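Local coordinates for protein MRNA TRANSPORT REGULATOR Mtr2 (Candida albicans, PDB 1Q42) that interacts with Mex67 and affects the transport of mRNA from the nucleus to the cytoplasm, at residues Trp95-Thr106 with Ala125-Arg136. Numbering follows the deposited sequence.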
loop_
_atom_site.group_PDB
_atom_site.type_symbol
_atom_site.label_atom_id
_atom_site.label_comp_id
_atom_site.label_asym_id
_atom_site.label_seq_id
_atom_site.Cartn_x
_atom_site.Cartn_y
_atom_site.Cartn_z
ATOM N N TRP A 95 -8.086 -1.684 3.149
ATOM C CA TRP A 95 -6.882 -2.547 3.118
ATOM C C TRP A 95 -6.758 -3.352 4.405
ATOM O O TRP A 95 -6.325 -4.519 4.396
ATOM C CB TRP A 95 -5.605 -1.710 2.847
ATOM C CG TRP A 95 -4.420 -2.568 2.586
ATOM C CD1 TRP A 95 -3.379 -2.819 3.431
ATOM C CD2 TRP A 95 -4.183 -3.356 1.412
ATOM N NE1 TRP A 95 -2.514 -3.726 2.857
ATOM C CE2 TRP A 95 -2.976 -4.059 1.612
ATOM C CE3 TRP A 95 -4.861 -3.524 0.196
ATOM C CZ2 TRP A 95 -2.430 -4.921 0.647
ATOM C CZ3 TRP A 95 -4.320 -4.385 -0.763
ATOM C CH2 TRP A 95 -3.115 -5.069 -0.533
ATOM N N LEU A 96 -7.199 -2.755 5.505
ATOM C CA LEU A 96 -7.192 -3.400 6.815
ATOM C C LEU A 96 -7.948 -4.732 6.817
ATOM O O LEU A 96 -7.596 -5.662 7.576
ATOM C CB LEU A 96 -7.816 -2.439 7.838
ATOM C CG LEU A 96 -8.028 -2.976 9.251
ATOM C CD1 LEU A 96 -6.690 -3.200 9.914
ATOM C CD2 LEU A 96 -8.884 -1.983 10.022
ATOM N N GLN A 97 -8.990 -4.822 5.990
ATOM C CA GLN A 97 -9.819 -6.032 5.918
ATOM C C GLN A 97 -9.206 -7.184 5.105
ATOM O O GLN A 97 -9.712 -8.309 5.159
ATOM C CB GLN A 97 -11.224 -5.713 5.393
ATOM C CG GLN A 97 -12.002 -4.663 6.184
ATOM C CD GLN A 97 -12.025 -4.921 7.691
ATOM O OE1 GLN A 97 -12.548 -5.937 8.139
ATOM N NE2 GLN A 97 -11.449 -3.999 8.468
ATOM N N THR A 98 -8.110 -6.941 4.389
ATOM C CA THR A 98 -7.395 -8.030 3.720
ATOM C C THR A 98 -6.632 -8.873 4.743
ATOM O O THR A 98 -6.220 -8.378 5.790
ATOM C CB THR A 98 -6.386 -7.517 2.639
ATOM O OG1 THR A 98 -5.345 -6.715 3.234
ATOM C CG2 THR A 98 -7.051 -6.611 1.616
ATOM N N PRO A 99 -6.404 -10.144 4.434
ATOM C CA PRO A 99 -5.437 -10.914 5.214
ATOM C C PRO A 99 -4.062 -10.292 5.048
ATOM O O PRO A 99 -3.830 -9.503 4.129
ATOM C CB PRO A 99 -5.485 -12.319 4.589
ATOM C CG PRO A 99 -6.710 -12.320 3.710
ATOM C CD PRO A 99 -6.966 -10.918 3.313
ATOM N N LEU A 100 -3.141 -10.656 5.930
ATOM C CA LEU A 100 -1.789 -10.146 5.830
ATOM C C LEU A 100 -1.253 -10.454 4.437
ATOM O O LEU A 100 -1.492 -11.525 3.917
ATOM C CB LEU A 100 -0.889 -10.818 6.863
ATOM C CG LEU A 100 0.550 -10.306 6.957
ATOM C CD1 LEU A 100 0.568 -8.821 7.289
ATOM C CD2 LEU A 100 1.320 -11.118 7.987
ATOM N N SER A 101 -0.515 -9.510 3.875
ATOM C CA SER A 101 0.020 -9.604 2.531
ATOM C C SER A 101 1.547 -9.653 2.509
ATOM O O SER A 101 2.234 -9.206 3.443
ATOM C CB SER A 101 -0.470 -8.412 1.708
ATOM O OG SER A 101 -0.135 -7.174 2.330
ATOM N N SER A 102 2.076 -10.176 1.410
ATOM C CA SER A 102 3.513 -10.173 1.147
ATOM C C SER A 102 3.740 -9.892 -0.348
ATOM O O SER A 102 3.478 -10.748 -1.199
ATOM C CB SER A 102 4.118 -11.505 1.547
ATOM O OG SER A 102 5.498 -11.575 1.204
ATOM N N HIS A 103 4.172 -8.672 -0.651
ATOM C CA HIS A 103 4.457 -8.209 -2.016
ATOM C C HIS A 103 5.939 -8.409 -2.329
ATOM O O HIS A 103 6.806 -8.231 -1.458
ATOM C CB HIS A 103 4.201 -6.699 -2.159
ATOM C CG HIS A 103 2.756 -6.286 -2.160
ATOM N ND1 HIS A 103 2.032 -6.071 -1.003
ATOM C CD2 HIS A 103 1.917 -6.004 -3.187
ATOM C CE1 HIS A 103 0.805 -5.685 -1.322
ATOM N NE2 HIS A 103 0.714 -5.621 -2.642
ATOM N N GLN A 104 6.235 -8.779 -3.570
ATOM C CA GLN A 104 7.589 -8.833 -4.084
ATOM C C GLN A 104 7.630 -7.929 -5.319
ATOM O O GLN A 104 6.932 -8.176 -6.298
ATOM C CB GLN A 104 7.950 -10.281 -4.448
ATOM C CG GLN A 104 9.353 -10.485 -4.958
ATOM C CD GLN A 104 9.623 -11.924 -5.377
ATOM O OE1 GLN A 104 9.078 -12.861 -4.793
ATOM N NE2 GLN A 104 10.463 -12.098 -6.397
ATOM N N LEU A 105 8.406 -6.854 -5.239
ATOM C CA LEU A 105 8.568 -5.940 -6.369
ATOM C C LEU A 105 9.299 -6.673 -7.488
ATOM O O LEU A 105 10.312 -7.330 -7.226
ATOM C CB LEU A 105 9.345 -4.707 -5.915
ATOM C CG LEU A 105 9.675 -3.624 -6.952
ATOM C CD1 LEU A 105 8.438 -2.937 -7.426
ATOM C CD2 LEU A 105 10.657 -2.572 -6.370
ATOM N N THR A 106 8.779 -6.626 -8.721
ATOM C CA THR A 106 9.445 -7.319 -9.830
ATOM C C THR A 106 9.964 -6.457 -10.987
ATOM O O THR A 106 10.891 -6.878 -11.677
ATOM C CB THR A 106 8.583 -8.472 -10.369
ATOM O OG1 THR A 106 7.275 -7.991 -10.716
ATOM C CG2 THR A 106 8.399 -9.554 -9.278
ATOM N N ALA A 125 4.342 -6.128 -9.375
ATOM C CA ALA A 125 4.761 -6.998 -8.272
ATOM C C ALA A 125 3.936 -8.263 -8.319
ATOM O O ALA A 125 2.951 -8.353 -9.084
ATOM C CB ALA A 125 4.572 -6.300 -6.921
ATOM N N LYS A 126 4.356 -9.248 -7.536
ATOM C CA LYS A 126 3.472 -10.345 -7.144
ATOM C C LYS A 126 3.152 -10.219 -5.670
ATOM O O LYS A 126 3.957 -9.725 -4.894
ATOM C CB LYS A 126 4.029 -11.717 -7.459
ATOM C CG LYS A 126 5.434 -12.006 -7.055
ATOM C CD LYS A 126 5.975 -13.192 -7.878
ATOM C CE LYS A 126 7.381 -13.539 -7.445
ATOM N NZ LYS A 126 7.803 -14.882 -7.903
ATOM N N VAL A 127 1.945 -10.612 -5.307
ATOM C CA VAL A 127 1.499 -10.534 -3.921
ATOM C C VAL A 127 0.766 -11.804 -3.560
ATOM O O VAL A 127 0.044 -12.361 -4.373
ATOM C CB VAL A 127 0.627 -9.267 -3.651
ATOM C CG1 VAL A 127 -0.697 -9.304 -4.386
ATOM C CG2 VAL A 127 0.339 -9.084 -2.165
ATOM N N ARG A 128 0.966 -12.266 -2.332
ATOM C CA ARG A 128 0.173 -13.350 -1.798
ATOM C C ARG A 128 -0.338 -13.002 -0.414
ATOM O O ARG A 128 0.123 -12.035 0.214
ATOM C CB ARG A 128 0.946 -14.659 -1.784
ATOM C CG ARG A 128 2.300 -14.625 -1.163
ATOM C CD ARG A 128 3.085 -15.868 -1.559
ATOM N NE ARG A 128 4.378 -15.933 -0.905
ATOM C CZ ARG A 128 5.274 -16.891 -1.127
ATOM N NH1 ARG A 128 5.032 -17.860 -2.006
ATOM N NH2 ARG A 128 6.436 -16.861 -0.487
ATOM N N PHE A 129 -1.304 -13.789 0.039
ATOM C CA PHE A 129 -2.038 -13.488 1.268
ATOM C C PHE A 129 -2.120 -14.674 2.198
ATOM O O PHE A 129 -2.129 -15.833 1.768
ATOM C CB PHE A 129 -3.463 -13.013 0.952
ATOM C CG PHE A 129 -3.515 -11.768 0.137
ATOM C CD1 PHE A 129 -3.606 -10.521 0.758
ATOM C CD2 PHE A 129 -3.516 -11.829 -1.258
ATOM C CE1 PHE A 129 -3.657 -9.374 -0.001
ATOM C CE2 PHE A 129 -3.566 -10.686 -2.014
ATOM C CZ PHE A 129 -3.646 -9.449 -1.378
ATOM N N ASP A 130 -2.193 -14.355 3.485
ATOM C CA ASP A 130 -2.316 -15.321 4.567
ATOM C C ASP A 130 -3.634 -16.091 4.449
ATOM O O ASP A 130 -4.706 -15.495 4.405
ATOM C CB ASP A 130 -2.262 -14.551 5.900
ATOM C CG ASP A 130 -2.165 -15.438 7.117
ATOM O OD1 ASP A 130 -1.812 -16.627 6.988
ATOM O OD2 ASP A 130 -2.400 -14.994 8.264
ATOM N N GLN A 131 -3.527 -17.420 4.422
ATOM C CA GLN A 131 -4.659 -18.331 4.278
ATOM C C GLN A 131 -4.991 -19.000 5.606
ATOM O O GLN A 131 -5.858 -19.879 5.653
ATOM C CB GLN A 131 -4.338 -19.426 3.255
ATOM C CG GLN A 131 -3.809 -18.911 1.937
ATOM C CD GLN A 131 -4.871 -18.210 1.119
ATOM O OE1 GLN A 131 -5.925 -18.793 0.832
ATOM N NE2 GLN A 131 -4.600 -16.961 0.724
ATOM N N SER A 132 -4.303 -18.592 6.674
ATOM C CA SER A 132 -4.475 -19.202 7.998
ATOM C C SER A 132 -5.905 -19.102 8.508
ATOM O O SER A 132 -6.369 -19.993 9.239
ATOM C CB SER A 132 -3.528 -18.553 9.017
ATOM O OG SER A 132 -3.842 -17.179 9.209
ATOM N N GLY A 133 -6.594 -18.024 8.127
ATOM C CA GLY A 133 -7.912 -17.704 8.646
ATOM C C GLY A 133 -7.879 -16.559 9.643
ATOM O O GLY A 133 -8.930 -16.066 10.059
ATOM N N ARG A 134 -6.681 -16.138 10.041
ATOM C CA ARG A 134 -6.529 -14.997 10.936
ATOM C C ARG A 134 -6.538 -13.680 10.146
ATOM O O ARG A 134 -6.034 -13.621 9.018
ATOM C CB ARG A 134 -5.225 -15.108 11.724
ATOM C CG ARG A 134 -5.235 -16.243 12.756
ATOM C CD ARG A 134 -4.037 -16.226 13.668
ATOM N NE ARG A 134 -2.792 -16.398 12.926
ATOM C CZ ARG A 134 -2.380 -17.537 12.381
ATOM N NH1 ARG A 134 -1.232 -17.567 11.729
ATOM N NH2 ARG A 134 -3.093 -18.660 12.483
ATOM N N ASN A 135 -7.114 -12.640 10.747
ATOM C CA ASN A 135 -7.057 -11.287 10.185
ATOM C C ASN A 135 -5.731 -10.621 10.574
ATOM O O ASN A 135 -4.848 -11.285 11.127
ATOM C CB ASN A 135 -8.289 -10.459 10.591
ATOM C CG ASN A 135 -8.318 -10.103 12.072
ATOM O OD1 ASN A 135 -7.298 -10.161 12.762
ATOM N ND2 ASN A 135 -9.491 -9.715 12.561
ATOM N N ARG A 136 -5.572 -9.330 10.274
ATOM C CA ARG A 136 -4.283 -8.673 10.479
ATOM C C ARG A 136 -3.985 -8.371 11.935
ATOM O O ARG A 136 -2.852 -8.075 12.272
ATOM C CB ARG A 136 -4.170 -7.384 9.656
ATOM C CG ARG A 136 -3.898 -7.646 8.200
ATOM C CD ARG A 136 -4.122 -6.405 7.331
ATOM N NE ARG A 136 -3.776 -6.641 5.936
ATOM C CZ ARG A 136 -2.644 -6.306 5.359
ATOM N NH1 ARG A 136 -1.652 -5.761 6.053
ATOM N NH2 ARG A 136 -2.477 -6.569 4.055
HETATM O O HOH W 1 -7.322 -8.368 8.223
HETATM O O HOH W 2 -3.659 -12.579 8.224
HETATM O O HOH W 3 5.954 -14.186 1.041
HETATM O O HOH W 4 10.025 -15.846 -5.981
#
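R136 reaches back, its chain extended from CG to NE, to bury its guanidinium against the turn between helix 87-96 and strand 101-113. R136 NH2 donates to S101 OG and to T98 OG1, each at 3.0 Å and tilted some 20° from its plane; R136 NE gives weak bonds to T98 O and T98 OG1. T98 OG1, set between its backbone N and carbonyl carbon (chi1 63°), in turn donates to W95 O at 2.7 Å, within the carbonyl plane. The W95 ring leans obliquely over one guanidinium face, L100 CA over the opposite one. W95 NE1 and R136 NH2, two donors 3.1 Å apart, do not pair: W95 NE1 and R136 NH1 both bond L40 O, R136 NH1 also Y58 OH. S101 OG and H103 ND1 share D41 OD1, and H103 NE2 bonds Y188 OH. Water 1 joins L96 O and T98 O to R136 N.

Antiparallel strands 101-113 and 118-129 of the NTF2-like sheet exchange reciprocal backbone bonds at S102/R128 and Q104/K126; D130 N to L100 O (2.9 Å) continues the ladder. V127 CG2 makes a CH-pi contact 3.4 Å from the H103 ring centroid. D41, second-shell through S101, probably helps offset the charge of R136, which joins the turn to L40 and Y58.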